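Local coordinates for endoglucanase (Bacillus akibai, PDB 1UWW), which hydrolyses internal beta-1,4-glucosidic linkages of cellulose and related glucans, this piece being its family 28 carbohydrate-binding module, which is specific for non-crystalline cellulose, at residues Val17-Phe22 against Asn185-Gly190; Asn86-Phe91 against Glu146-Val151; Asp75-Asp80 against Leu163-Ile168; Val21-Thr26 against Asn48-Leu53. All blocks are in the same frame, centred on the assembly; numbering follows the deposited sequence.

Contact 1 of 4, residues Val17-Phe22 against Asn185-Gly190. With CA (calcium ion), chain C.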
loop_
_atom_site.group_PDB
_atom_site.type_symbol
_atom_site.label_atom_id
_atom_site.label_comp_id
_atom_site.label_asym_id
_atom_site.label_seq_id
_atom_site.Cartn_x
_atom_site.Cartn_y
_atom_site.Cartn_z
ATOM N N VAL A 17 17.222 -20.309 1.198
ATOM C CA VAL A 17 17.106 -20.694 2.610
ATOM C C VAL A 17 16.217 -19.659 3.293
ATOM O O VAL A 17 16.454 -18.479 3.159
ATOM C CB VAL A 17 18.513 -20.729 3.304
ATOM C CG1 VAL A 17 18.411 -20.998 4.794
ATOM C CG2 VAL A 17 19.415 -21.783 2.656
ATOM N N LEU A 18 15.225 -20.110 4.022
ATOM C CA LEU A 18 14.328 -19.247 4.757
ATOM C C LEU A 18 14.137 -19.876 6.146
ATOM O O LEU A 18 13.818 -21.096 6.186
ATOM C CB LEU A 18 13.046 -19.126 3.924
ATOM C CG LEU A 18 12.093 -18.020 4.322
ATOM C CD1 LEU A 18 12.608 -16.660 3.924
ATOM C CD2 LEU A 18 10.731 -18.310 3.753
ATOM N N PRO A 19 14.342 -19.177 7.281
ATOM C CA PRO A 19 14.782 -17.761 7.376
ATOM C C PRO A 19 16.126 -17.443 6.723
ATOM O O PRO A 19 17.095 -18.215 6.783
ATOM C CB PRO A 19 14.855 -17.517 8.884
ATOM C CG PRO A 19 13.839 -18.511 9.458
ATOM C CD PRO A 19 14.018 -19.721 8.615
ATOM N N SER A 20 16.194 -16.266 6.103
ATOM C CA SER A 20 17.389 -15.811 5.400
ATOM C C SER A 20 18.195 -14.885 6.323
ATOM O O SER A 20 17.742 -13.806 6.687
ATOM C CB SER A 20 17.010 -15.083 4.094
ATOM O OG SER A 20 16.070 -15.810 3.307
ATOM N N VAL A 21 19.371 -15.354 6.741
ATOM C CA VAL A 21 20.240 -14.650 7.669
ATOM C C VAL A 21 21.560 -14.142 7.044
ATOM O O VAL A 21 22.258 -13.355 7.654
ATOM C CB VAL A 21 20.509 -15.495 8.938
ATOM C CG1 VAL A 21 19.193 -15.788 9.648
ATOM C CG2 VAL A 21 21.243 -16.794 8.604
ATOM N N PHE A 22 21.915 -14.611 5.871
ATOM C CA PHE A 22 23.052 -14.066 5.097
ATOM C C PHE A 22 24.378 -14.198 5.815
ATOM O O PHE A 22 25.224 -13.332 5.701
ATOM C CB PHE A 22 22.784 -12.614 4.653
ATOM C CG PHE A 22 21.426 -12.451 3.988
ATOM C CD1 PHE A 22 21.210 -12.936 2.697
ATOM C CD2 PHE A 22 20.362 -11.861 4.674
ATOM C CE1 PHE A 22 19.967 -12.815 2.115
ATOM C CE2 PHE A 22 19.122 -11.761 4.086
ATOM C CZ PHE A 22 18.926 -12.235 2.792
ATOM N N ASN A 185 17.367 -11.258 8.128
ATOM C CA ASN A 185 16.447 -12.074 8.932
ATOM C C ASN A 185 15.046 -12.167 8.323
ATOM O O ASN A 185 14.047 -12.000 9.008
ATOM C CB ASN A 185 16.405 -11.613 10.389
ATOM C CG ASN A 185 17.757 -11.588 11.008
ATOM O OD1 ASN A 185 18.474 -12.586 10.961
ATOM N ND2 ASN A 185 18.142 -10.446 11.556
ATOM N N VAL A 186 14.982 -12.435 7.022
ATOM C CA VAL A 186 13.686 -12.565 6.360
ATOM C C VAL A 186 13.068 -13.889 6.766
ATOM O O VAL A 186 13.678 -14.916 6.607
ATOM C CB VAL A 186 13.766 -12.485 4.806
ATOM C CG1 VAL A 186 12.348 -12.399 4.221
ATOM C CG2 VAL A 186 14.630 -11.342 4.330
ATOM N N ARG A 187 11.861 -13.851 7.297
ATOM C CA ARG A 187 11.174 -15.081 7.726
ATOM C C ARG A 187 9.675 -14.921 7.842
ATOM O O ARG A 187 9.169 -13.825 7.950
ATOM C CB ARG A 187 11.703 -15.512 9.073
ATOM C CG ARG A 187 11.518 -14.528 10.163
ATOM C CD ARG A 187 11.920 -15.097 11.502
ATOM N NE ARG A 187 10.953 -16.118 11.909
ATOM C CZ ARG A 187 11.136 -17.030 12.869
ATOM N NH1 ARG A 187 12.270 -17.074 13.558
ATOM N NH2 ARG A 187 10.169 -17.901 13.147
ATOM N N PHE A 188 8.968 -16.048 7.841
ATOM C CA PHE A 188 7.610 -16.085 8.347
ATOM C C PHE A 188 7.642 -16.213 9.867
ATOM O O PHE A 188 8.509 -16.883 10.411
ATOM C CB PHE A 188 6.868 -17.317 7.799
ATOM C CG PHE A 188 6.475 -17.243 6.354
ATOM C CD1 PHE A 188 5.312 -16.614 5.960
ATOM C CD2 PHE A 188 7.234 -17.846 5.394
ATOM C CE1 PHE A 188 4.940 -16.581 4.630
ATOM C CE2 PHE A 188 6.860 -17.803 4.067
ATOM C CZ PHE A 188 5.720 -17.156 3.691
ATOM N N GLU A 189 6.700 -15.591 10.553
ATOM C CA GLU A 189 6.563 -15.799 11.990
ATOM C C GLU A 189 5.127 -15.734 12.458
ATOM O O GLU A 189 4.254 -15.246 11.760
ATOM C CB GLU A 189 7.503 -14.904 12.801
ATOM C CG GLU A 189 7.260 -13.439 12.771
ATOM C CD GLU A 189 8.229 -12.700 13.704
ATOM O OE1 GLU A 189 9.425 -12.471 13.341
ATOM O OE2 GLU A 189 7.791 -12.373 14.838
ATOM N N GLY A 190 4.901 -16.274 13.653
ATOM C CA GLY A 190 3.565 -16.441 14.206
ATOM C C GLY A 190 3.138 -15.185 14.921
ATOM O O GLY A 190 3.844 -13.995 14.992
HETATM CA CA CA C . 22.428 -11.607 9.254
HETATM O O HOH W 1 21.215 -12.791 10.884
#

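Contact 2 of 4, residues Asn86-Phe91 against Glu146-Val151. With CA (calcium ion), chain E.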
loop_
_atom_site.group_PDB
_atom_site.type_symbol
_atom_site.label_atom_id
_atom_site.label_comp_id
_atom_site.label_asym_id
_atom_site.label_seq_id
_atom_site.Cartn_x
_atom_site.Cartn_y
_atom_site.Cartn_z
ATOM N N ASN A 86 1.806 -19.379 10.183
ATOM C CA ASN A 86 2.380 -18.062 10.400
ATOM C C ASN A 86 1.455 -16.952 9.976
ATOM O O ASN A 86 0.613 -17.110 9.096
ATOM C CB ASN A 86 3.687 -17.977 9.634
ATOM C CG ASN A 86 4.716 -18.925 10.183
ATOM O OD1 ASN A 86 5.103 -18.781 11.338
ATOM N ND2 ASN A 86 5.116 -19.914 9.403
ATOM N N ASP A 87 1.633 -15.803 10.614
ATOM C CA ASP A 87 0.784 -14.656 10.393
ATOM C C ASP A 87 1.471 -13.488 9.713
ATOM O O ASP A 87 0.785 -12.644 9.157
ATOM C CB ASP A 87 0.158 -14.194 11.712
ATOM C CG ASP A 87 -0.610 -15.291 12.384
ATOM O OD1 ASP A 87 -1.357 -16.039 11.705
ATOM O OD2 ASP A 87 -0.467 -15.542 13.599
ATOM N N TYR A 88 2.803 -13.464 9.751
ATOM C CA TYR A 88 3.591 -12.334 9.243
ATOM C C TYR A 88 4.784 -12.812 8.481
ATOM O O TYR A 88 5.295 -13.901 8.706
ATOM C CB TYR A 88 4.128 -11.431 10.381
ATOM C CG TYR A 88 3.063 -10.894 11.292
ATOM C CD1 TYR A 88 2.363 -9.728 10.973
ATOM C CD2 TYR A 88 2.716 -11.573 12.448
ATOM C CE1 TYR A 88 1.351 -9.253 11.803
ATOM C CE2 TYR A 88 1.702 -11.098 13.280
ATOM C CZ TYR A 88 1.035 -9.953 12.946
ATOM O OH TYR A 88 0.037 -9.496 13.783
ATOM N N VAL A 89 5.238 -11.983 7.531
ATOM C CA VAL A 89 6.609 -11.988 7.054
ATOM C C VAL A 89 7.269 -10.797 7.716
ATOM O O VAL A 89 6.741 -9.684 7.735
ATOM C CB VAL A 89 6.674 -11.892 5.528
ATOM C CG1 VAL A 89 8.101 -11.607 5.016
ATOM C CG2 VAL A 89 6.176 -13.204 4.918
ATOM N N THR A 90 8.401 -11.060 8.347
ATOM C CA THR A 90 9.215 -10.022 8.975
ATOM C C THR A 90 10.628 -10.004 8.430
ATOM O O THR A 90 11.163 -11.008 7.988
ATOM C CB THR A 90 9.269 -10.217 10.493
ATOM O OG1 THR A 90 9.960 -11.428 10.827
ATOM C CG2 THR A 90 7.865 -10.362 11.071
ATOM N N PHE A 91 11.217 -8.826 8.441
ATOM C CA PHE A 91 12.634 -8.668 8.212
ATOM C C PHE A 91 13.122 -7.378 8.866
ATOM O O PHE A 91 12.353 -6.455 9.100
ATOM C CB PHE A 91 13.032 -8.727 6.709
ATOM C CG PHE A 91 12.354 -7.727 5.801
ATOM C CD1 PHE A 91 11.097 -8.000 5.250
ATOM C CD2 PHE A 91 13.018 -6.575 5.401
ATOM C CE1 PHE A 91 10.508 -7.106 4.341
ATOM C CE2 PHE A 91 12.439 -5.699 4.507
ATOM C CZ PHE A 91 11.173 -5.969 4.007
ATOM N N GLU A 146 11.806 -2.481 11.782
ATOM C CA GLU A 146 11.304 -3.838 11.946
ATOM C C GLU A 146 10.115 -4.023 11.032
ATOM O O GLU A 146 8.978 -3.710 11.404
ATOM C CB GLU A 146 10.877 -4.007 13.400
ATOM C CG GLU A 146 12.034 -3.983 14.363
ATOM C CD GLU A 146 12.784 -5.280 14.328
ATOM O OE1 GLU A 146 12.348 -6.190 13.576
ATOM O OE2 GLU A 146 13.793 -5.410 15.054
ATOM N N VAL A 147 10.355 -4.453 9.811
ATOM C CA VAL A 147 9.284 -4.598 8.843
ATOM C C VAL A 147 8.475 -5.846 9.201
ATOM O O VAL A 147 9.034 -6.895 9.423
ATOM C CB VAL A 147 9.825 -4.638 7.425
ATOM C CG1 VAL A 147 8.701 -4.834 6.402
ATOM C CG2 VAL A 147 10.615 -3.350 7.160
ATOM N N LYS A 148 7.167 -5.675 9.352
ATOM C CA LYS A 148 6.279 -6.774 9.744
ATOM C C LYS A 148 5.027 -6.642 8.893
ATOM O O LYS A 148 4.332 -5.650 9.000
ATOM C CB LYS A 148 5.958 -6.684 11.244
ATOM C CG LYS A 148 5.079 -7.748 11.817
ATOM C CD LYS A 148 5.022 -7.629 13.357
ATOM C CE LYS A 148 4.303 -8.778 14.050
ATOM N NZ LYS A 148 4.861 -9.029 15.416
ATOM N N ILE A 149 4.832 -7.599 7.983
ATOM C CA ILE A 149 3.736 -7.535 7.013
ATOM C C ILE A 149 2.818 -8.739 7.235
ATOM O O ILE A 149 3.259 -9.873 7.224
ATOM C CB ILE A 149 4.267 -7.504 5.560
ATOM C CG1 ILE A 149 5.130 -6.227 5.342
ATOM C CG2 ILE A 149 3.132 -7.536 4.564
ATOM C CD1 ILE A 149 5.964 -6.235 4.111
ATOM N N ASN A 150 1.533 -8.457 7.448
ATOM C CA ASN A 150 0.549 -9.470 7.767
ATOM C C ASN A 150 0.172 -10.259 6.517
ATOM O O ASN A 150 -0.304 -9.705 5.529
ATOM C CB ASN A 150 -0.682 -8.811 8.383
ATOM C CG ASN A 150 -1.678 -9.814 8.943
ATOM O OD1 ASN A 150 -2.034 -10.788 8.288
ATOM N ND2 ASN A 150 -2.117 -9.579 10.184
ATOM N N VAL A 151 0.410 -11.559 6.576
ATOM C CA VAL A 151 -0.006 -12.487 5.523
ATOM C C VAL A 151 -1.195 -13.385 5.907
ATOM O O VAL A 151 -1.762 -14.050 5.047
ATOM C CB VAL A 151 1.168 -13.365 5.037
ATOM C CG1 VAL A 151 2.242 -12.498 4.359
ATOM C CG2 VAL A 151 1.790 -14.171 6.175
HETATM CA CA CA E . 14.261 -7.844 14.020
HETATM O O HOH W 2 15.375 -6.872 15.195
HETATM O O HOH W 3 13.795 -8.679 16.371
HETATM O O HOH W 4 15.817 -9.784 14.102
HETATM O O HOH W 5 12.837 -8.699 12.188
#

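Contact 3 of 4, residues Asp75-Asp80 against Leu163-Ile168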
loop_
_atom_site.group_PDB
_atom_site.type_symbol
_atom_site.label_atom_id
_atom_site.label_comp_id
_atom_site.label_asym_id
_atom_site.label_seq_id
_atom_site.Cartn_x
_atom_site.Cartn_y
_atom_site.Cartn_z
ATOM N N ASP A 75 13.373 -10.803 -5.273
ATOM C CA ASP A 75 12.648 -12.012 -5.634
ATOM C C ASP A 75 13.333 -13.202 -4.976
ATOM O O ASP A 75 14.556 -13.301 -4.955
ATOM C CB ASP A 75 12.629 -12.108 -7.169
ATOM C CG ASP A 75 11.585 -13.010 -7.733
ATOM O OD1 ASP A 75 10.717 -13.525 -6.998
ATOM O OD2 ASP A 75 11.610 -13.261 -8.974
ATOM N N PHE A 76 12.539 -14.130 -4.472
ATOM C CA PHE A 76 12.991 -15.313 -3.741
ATOM C C PHE A 76 12.156 -16.509 -4.180
ATOM O O PHE A 76 10.993 -16.593 -3.844
ATOM C CB PHE A 76 12.854 -15.063 -2.235
ATOM C CG PHE A 76 13.287 -16.194 -1.377
ATOM C CD1 PHE A 76 14.629 -16.400 -1.066
ATOM C CD2 PHE A 76 12.355 -17.059 -0.848
ATOM C CE1 PHE A 76 15.004 -17.428 -0.217
ATOM C CE2 PHE A 76 12.742 -18.098 -0.029
ATOM C CZ PHE A 76 14.065 -18.284 0.282
ATOM N N TRP A 77 12.756 -17.417 -4.937
ATOM C CA TRP A 77 12.092 -18.624 -5.401
ATOM C C TRP A 77 12.448 -19.800 -4.516
ATOM O O TRP A 77 13.631 -20.092 -4.296
ATOM C CB TRP A 77 12.478 -18.946 -6.852
ATOM C CG TRP A 77 11.891 -17.980 -7.861
ATOM C CD1 TRP A 77 12.086 -16.634 -7.935
ATOM C CD2 TRP A 77 10.989 -18.296 -8.941
ATOM N NE1 TRP A 77 11.359 -16.095 -8.970
ATOM C CE2 TRP A 77 10.688 -17.095 -9.609
ATOM C CE3 TRP A 77 10.409 -19.485 -9.413
ATOM C CZ2 TRP A 77 9.843 -17.043 -10.713
ATOM C CZ3 TRP A 77 9.577 -19.424 -10.525
ATOM C CH2 TRP A 77 9.303 -18.221 -11.152
ATOM N N LYS A 78 11.449 -20.522 -4.032
ATOM C CA LYS A 78 11.676 -21.730 -3.263
ATOM C C LYS A 78 10.497 -22.660 -3.383
ATOM O O LYS A 78 9.351 -22.234 -3.305
ATOM C CB LYS A 78 11.898 -21.367 -1.794
ATOM C CG LYS A 78 12.471 -22.491 -0.955
ATOM C CD LYS A 78 12.599 -22.147 0.536
ATOM C CE LYS A 78 12.317 -23.367 1.446
ATOM N NZ LYS A 78 10.871 -23.448 1.775
ATOM N N SER A 79 10.785 -23.947 -3.592
ATOM C CA SER A 79 9.781 -24.988 -3.443
ATOM C C SER A 79 9.289 -25.061 -1.988
ATOM O O SER A 79 9.990 -24.686 -1.038
ATOM C CB SER A 79 10.328 -26.354 -3.901
ATOM O OG SER A 79 11.489 -26.722 -3.191
ATOM N N ASP A 80 8.070 -25.538 -1.825
ATOM C CA ASP A 80 7.440 -25.676 -0.527
ATOM C C ASP A 80 7.440 -24.366 0.263
ATOM O O ASP A 80 7.576 -24.356 1.480
ATOM C CB ASP A 80 8.087 -26.825 0.278
ATOM C CG ASP A 80 7.804 -28.196 -0.327
ATOM O OD1 ASP A 80 6.649 -28.475 -0.734
ATOM O OD2 ASP A 80 8.690 -29.071 -0.436
ATOM N N LEU A 163 3.354 -21.087 -2.825
ATOM C CA LEU A 163 3.450 -19.686 -3.196
ATOM C C LEU A 163 4.463 -19.431 -4.317
ATOM O O LEU A 163 4.411 -18.366 -4.948
ATOM C CB LEU A 163 3.781 -18.859 -1.948
ATOM C CG LEU A 163 2.739 -18.963 -0.823
ATOM C CD1 LEU A 163 3.250 -18.279 0.452
ATOM C CD2 LEU A 163 1.419 -18.378 -1.273
ATOM N N ARG A 164 5.379 -20.393 -4.542
ATOM C CA ARG A 164 6.372 -20.396 -5.619
ATOM C C ARG A 164 7.528 -19.413 -5.454
ATOM O O ARG A 164 8.704 -19.784 -5.457
ATOM C CB ARG A 164 5.733 -20.215 -6.997
ATOM C CG ARG A 164 6.678 -20.567 -8.162
ATOM C CD ARG A 164 6.149 -20.170 -9.518
ATOM N NE ARG A 164 6.170 -18.735 -9.671
ATOM C CZ ARG A 164 5.967 -18.089 -10.815
ATOM N NH1 ARG A 164 5.685 -18.771 -11.924
ATOM N NH2 ARG A 164 6.038 -16.773 -10.857
ATOM N N ASN A 165 7.190 -18.146 -5.360
ATOM C CA ASN A 165 8.177 -17.122 -5.144
ATOM C C ASN A 165 7.579 -15.951 -4.387
ATOM O O ASN A 165 6.372 -15.696 -4.458
ATOM C CB ASN A 165 8.860 -16.685 -6.468
ATOM C CG ASN A 165 7.923 -16.019 -7.439
ATOM O OD1 ASN A 165 7.001 -16.647 -7.954
ATOM N ND2 ASN A 165 8.146 -14.752 -7.710
HETATM N N MSE A 166 8.455 -15.232 -3.699
HETATM C CA MSE A 166 8.121 -14.079 -2.912
HETATM C C MSE A 166 8.882 -12.903 -3.467
HETATM O O MSE A 166 10.100 -12.950 -3.665
HETATM C CB MSE A 166 8.547 -14.334 -1.476
HETATM C CG MSE A 166 8.541 -13.128 -0.554
HETATM SE SE MSE A 166 8.834 -13.501 1.294
HETATM C CE MSE A 166 10.102 -14.880 1.165
HETATM N N MSE A 167 8.187 -11.855 -3.882
HETATM C CA MSE A 167 8.911 -10.543 -4.102
HETATM C C MSE A 167 8.542 -9.470 -3.101
HETATM O O MSE A 167 7.421 -9.434 -2.524
HETATM C CB MSE A 167 8.675 -9.928 -5.531
HETATM C CG MSE A 167 8.875 -11.038 -6.715
HETATM SE SE MSE A 167 7.981 -10.712 -8.402
HETATM C CE MSE A 167 8.011 -8.807 -8.226
ATOM N N ILE A 168 9.508 -8.593 -2.943
ATOM C CA ILE A 168 9.422 -7.462 -2.030
ATOM C C ILE A 168 9.715 -6.250 -2.881
ATOM O O ILE A 168 10.805 -6.162 -3.484
ATOM C CB ILE A 168 10.400 -7.568 -0.831
ATOM C CG1 ILE A 168 10.183 -8.895 -0.096
ATOM C CG2 ILE A 168 10.178 -6.420 0.098
ATOM C CD1 ILE A 168 11.151 -9.134 1.006
HETATM O O HOH W 6 6.582 -22.865 -3.423
#

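Contact 4 of 4, residues Val21-Thr26 against Asn48-Leu53. With CA (calcium ion), chain C.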
loop_
_atom_site.group_PDB
_atom_site.type_symbol
_atom_site.label_atom_id
_atom_site.label_comp_id
_atom_site.label_asym_id
_atom_site.label_seq_id
_atom_site.Cartn_x
_atom_site.Cartn_y
_atom_site.Cartn_z
ATOM N N VAL A 21 19.371 -15.354 6.741
ATOM C CA VAL A 21 20.240 -14.650 7.669
ATOM C C VAL A 21 21.560 -14.142 7.044
ATOM O O VAL A 21 22.258 -13.355 7.654
ATOM C CB VAL A 21 20.509 -15.495 8.938
ATOM C CG1 VAL A 21 19.193 -15.788 9.648
ATOM C CG2 VAL A 21 21.243 -16.794 8.604
ATOM N N PHE A 22 21.915 -14.611 5.871
ATOM C CA PHE A 22 23.052 -14.066 5.097
ATOM C C PHE A 22 24.378 -14.198 5.815
ATOM O O PHE A 22 25.224 -13.332 5.701
ATOM C CB PHE A 22 22.784 -12.614 4.653
ATOM C CG PHE A 22 21.426 -12.451 3.988
ATOM C CD1 PHE A 22 21.210 -12.936 2.697
ATOM C CD2 PHE A 22 20.362 -11.861 4.674
ATOM C CE1 PHE A 22 19.967 -12.815 2.115
ATOM C CE2 PHE A 22 19.122 -11.761 4.086
ATOM C CZ PHE A 22 18.926 -12.235 2.792
ATOM N N GLU A 23 24.573 -15.321 6.516
ATOM C CA GLU A 23 25.796 -15.548 7.280
ATOM C C GLU A 23 26.774 -16.532 6.634
ATOM O O GLU A 23 27.807 -16.841 7.247
ATOM C CB GLU A 23 25.461 -15.992 8.695
ATOM C CG GLU A 23 24.658 -14.970 9.501
ATOM C CD GLU A 23 25.309 -13.586 9.566
ATOM O OE1 GLU A 23 26.570 -13.452 9.593
ATOM O OE2 GLU A 23 24.543 -12.597 9.634
ATOM N N ASP A 24 26.508 -16.970 5.412
ATOM C CA ASP A 24 27.359 -17.944 4.710
ATOM C C ASP A 24 28.068 -17.344 3.492
ATOM O O ASP A 24 28.498 -18.079 2.606
ATOM C CB ASP A 24 26.530 -19.172 4.287
ATOM C CG ASP A 24 25.389 -18.830 3.305
ATOM O OD1 ASP A 24 25.272 -17.662 2.874
ATOM O OD2 ASP A 24 24.553 -19.681 2.908
ATOM N N GLY A 25 28.161 -16.020 3.423
ATOM C CA GLY A 25 28.774 -15.346 2.295
ATOM C C GLY A 25 27.960 -15.353 1.009
ATOM O O GLY A 25 28.477 -14.916 -0.032
ATOM N N THR A 26 26.692 -15.789 1.067
ATOM C CA THR A 26 25.817 -15.793 -0.104
ATOM C C THR A 26 24.515 -15.039 0.135
ATOM O O THR A 26 24.152 -14.720 1.258
ATOM C CB THR A 26 25.413 -17.215 -0.535
ATOM O OG1 THR A 26 24.351 -17.719 0.289
ATOM C CG2 THR A 26 26.559 -18.245 -0.414
ATOM N N ASN A 48 24.396 -3.403 11.812
ATOM C CA ASN A 48 23.881 -3.635 13.164
ATOM C C ASN A 48 24.437 -4.917 13.791
ATOM O O ASN A 48 23.738 -5.573 14.560
ATOM C CB ASN A 48 22.339 -3.616 13.118
ATOM C CG ASN A 48 21.670 -3.554 14.493
ATOM O OD1 ASN A 48 22.207 -2.975 15.451
ATOM N ND2 ASN A 48 20.444 -4.063 14.563
ATOM N N GLY A 49 25.673 -5.249 13.447
ATOM C CA GLY A 49 26.368 -6.400 14.003
ATOM C C GLY A 49 25.971 -7.733 13.421
ATOM O O GLY A 49 26.156 -8.803 14.048
ATOM N N SER A 50 25.453 -7.703 12.202
ATOM C CA SER A 50 25.154 -8.936 11.501
ATOM C C SER A 50 25.312 -8.690 10.012
ATOM O O SER A 50 25.233 -7.559 9.560
ATOM C CB SER A 50 23.734 -9.393 11.830
ATOM O OG SER A 50 23.441 -10.678 11.275
ATOM N N ASN A 51 25.500 -9.738 9.246
ATOM C CA ASN A 51 25.594 -9.607 7.812
ATOM C C ASN A 51 24.206 -9.575 7.178
ATOM O O ASN A 51 23.297 -10.275 7.609
ATOM C CB ASN A 51 26.423 -10.742 7.233
ATOM C CG ASN A 51 27.881 -10.593 7.539
ATOM O OD1 ASN A 51 28.487 -9.532 7.300
ATOM N ND2 ASN A 51 28.461 -11.640 8.097
ATOM N N ALA A 52 24.066 -8.758 6.137
ATOM C CA ALA A 52 22.775 -8.447 5.545
ATOM C C ALA A 52 22.899 -8.358 4.020
ATOM O O ALA A 52 23.946 -8.028 3.494
ATOM C CB ALA A 52 22.298 -7.149 6.100
ATOM N N LEU A 53 21.820 -8.643 3.311
ATOM C CA LEU A 53 21.718 -8.433 1.865
ATOM C C LEU A 53 21.652 -6.913 1.626
ATOM O O LEU A 53 20.858 -6.229 2.253
ATOM C CB LEU A 53 20.449 -9.087 1.354
ATOM C CG LEU A 53 20.206 -9.036 -0.155
ATOM C CD1 LEU A 53 21.229 -9.860 -0.904
ATOM C CD2 LEU A 53 18.793 -9.489 -0.477
HETATM CA CA CA C . 22.428 -11.607 9.254
HETATM O O HOH W 1 21.215 -12.791 10.884
#

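Contact 1 of 4, residues Val17-Phe22 against Asn185-Gly190
Ser20 N donates to Val186 O at 2.9 Å with an N-H...O angle of 161°, and Val186 N returns a more bent bond to Ser20 O at 3.1 Å. These two bonds make a single antiparallel bridge between the loop and strand 180-189. Asn185 faces Ser20 together with Val186, which gives a G1 beta bulge, and Asn185 has the positive phi (60°) expected at the first position of such a bulge. From within the bulge, Asn185 OD1 accepts a 2.7 Å hydrogen bond from a water bound to the calcium ion, and the same ion takes Val21 O directly at 2.4 Å. The ion thus links the two segments, directly at Val21 and through a water at Asn185, whose ND2 is tied to Asp92. The module is a beta-sandwich, and here the chain leading into strand 30-32 of one sheet runs along strand 180-189 of the other. Ser20 OG turns back to hold Val17 O, in the plane of that carbonyl, and is also bonded to Trp30. The peptide before Pro19 is cis; past it, Pro19 CG rests on Arg187 CB at 3.7 Å. Leu18 CG stands anti to its backbone N (chi1 -166°), and the branch splits its work: CD1 packs on Val186 O, while CD2 meets Phe188 CD2 and CE2 obliquely, 3.9 Å from each.

Contact 2 of 4, residues Asn86-Phe91 against Glu146-Val151
The Tyr88 ring carries Lys148 on one face: CE sits over the ring centre, 3.4 Å from the centroid, and NZ lies 4.5 Å from that centroid as a cation-pi contact. Lys148 reaches there fully extended, with CG 3.5 Å from Tyr88 CD1, while Asn150 CB passes close to CE1 of the same ring. Among the side chains turned to the other face of the sheet, Phe91 lays its ring against Val147, whose CB is over the centre and whose CG1 is 3.6 Å from CE1. Phe91 CG lies between its backbone N and carbonyl carbon (chi1 57°), which sets the ring alongside Val147. Between these layers the antiparallel strands alternate hydrogen-bonded and non-hydrogen-bonded pairs; the straightest bond, Ile149 N to Val89 O, is 2.8 Å long at 171°. At the end of the pairing, Glu146 binds a calcium ion through both carboxylate oxygens, with Asp92 and waters also in the shell. The ion probably offsets the carboxylate's charge, and the aromatic face may likewise stabilise the ammonium group of Lys148.

Contact 3 of 4, residues Asp75-Asp80 against Leu163-Ile168
Phe76 and Met166 form the hydrogen-bonded pair of two antiparallel strands in the five-stranded sheet of the beta-sandwich, with Phe76 N to Met166 O 2.8 Å long. Their side chains turn to the buried face, where the selenomethionine methyl CE of Met166 lies 3.7 Å from Phe76 CD2 and Trp30 packs against both residues. The opposite face is also tight at first. Asn165 CB sits 3.4 Å from the centroid of the five-membered ring of Trp77, and the Asn165 amide stacks on the indole, the planes 15° apart. Asn165 CG takes the position between its backbone N and carbonyl carbon (chi1 65°), which lays the amide along the ring. Toward the exposed end of Trp77, its CH2 lies over the centre of the Arg164 guanidinium, 3.4 Å from CZ, the two planes 26° apart. Past this the strands part: Lys78 N still reaches Arg164 O, but a water then bridges Lys78 O and Arg164 N. Polar bonds fix the flat groups in turn. Arg164 grips Asn165 OD1 with NE and NH2, Asn165 ND2 donates to the syn lone pair of Asp75 OD1, and Trp77 NE1 meets Asp75 OD2 from above the carboxylate plane at 2.8 Å.

Contact 4 of 4, residues Val21-Thr26 against Asn48-Leu53
Glu23 OE2, Ser50 OG and Asn51 O, with Val21 O, surround one calcium ion, two ligands coming from each segment. The bonds are even and of usual length for calcium, at 2.3 Å from the metal to Asn51 O and 2.4 Å from it to Glu23 OE2. Asp184 and a water also bind the ion. Glu23 OE2 accepts from Asn51 N on its syn lone pair at 3.0 Å, and OE1 takes Asn51 ND2 at the same length, the donor lying out of the carboxylate plane. Both oxygens are therefore held by one residue, which should limit rotation of the carboxylate, while the metal and these donors would share its charge. A bend at chi2 (-55°) turns the Glu23 carboxylate toward the ion, and Ser50 OG comes in from a position anti to its own backbone N (chi1 -174°). Behind this shell, Phe22 turns its ring inward so that Leu53 CB lies over one face, 3.9 Å from the ring centroid and displaced toward the rim. Ile44 and Trp30 pack on the same side chain. Gln28 OE1 takes the backbone N-H groups of Val21 and Phe22, in the turn that brings Val21 O and Glu23 to one metal. A loop and a sheet strand joined through a shared calcium ion are consistent with a structural calcium site, as is common in beta-sandwich carbohydrate-binding modules.

In the fold
Contacts 1, 2 and 4 all reach the six-stranded sheet, whereas contact 3 pairs two strands of the five-stranded sheet facing it. Contact 3 is the most buried, yet Trp77 and Arg164 lie toward its surface; the others are partly buried. Contacts 1 and 4 share Val21, Phe22 and one calcium ion, fastening the same loop first to strand 180-189 and then to strand 50-58. Contact 2 uses a different calcium at the end of regular pairing, and contact 3 has no metal, relying on amide, indole and guanidinium groups. Contact 1 adjoins contact 2 through Glu189 and Thr90. Across the sandwich core, Phe91 of contact 2 meets Ile168 of contact 3, and the loop of contact 1 touches Phe76 of contact 3.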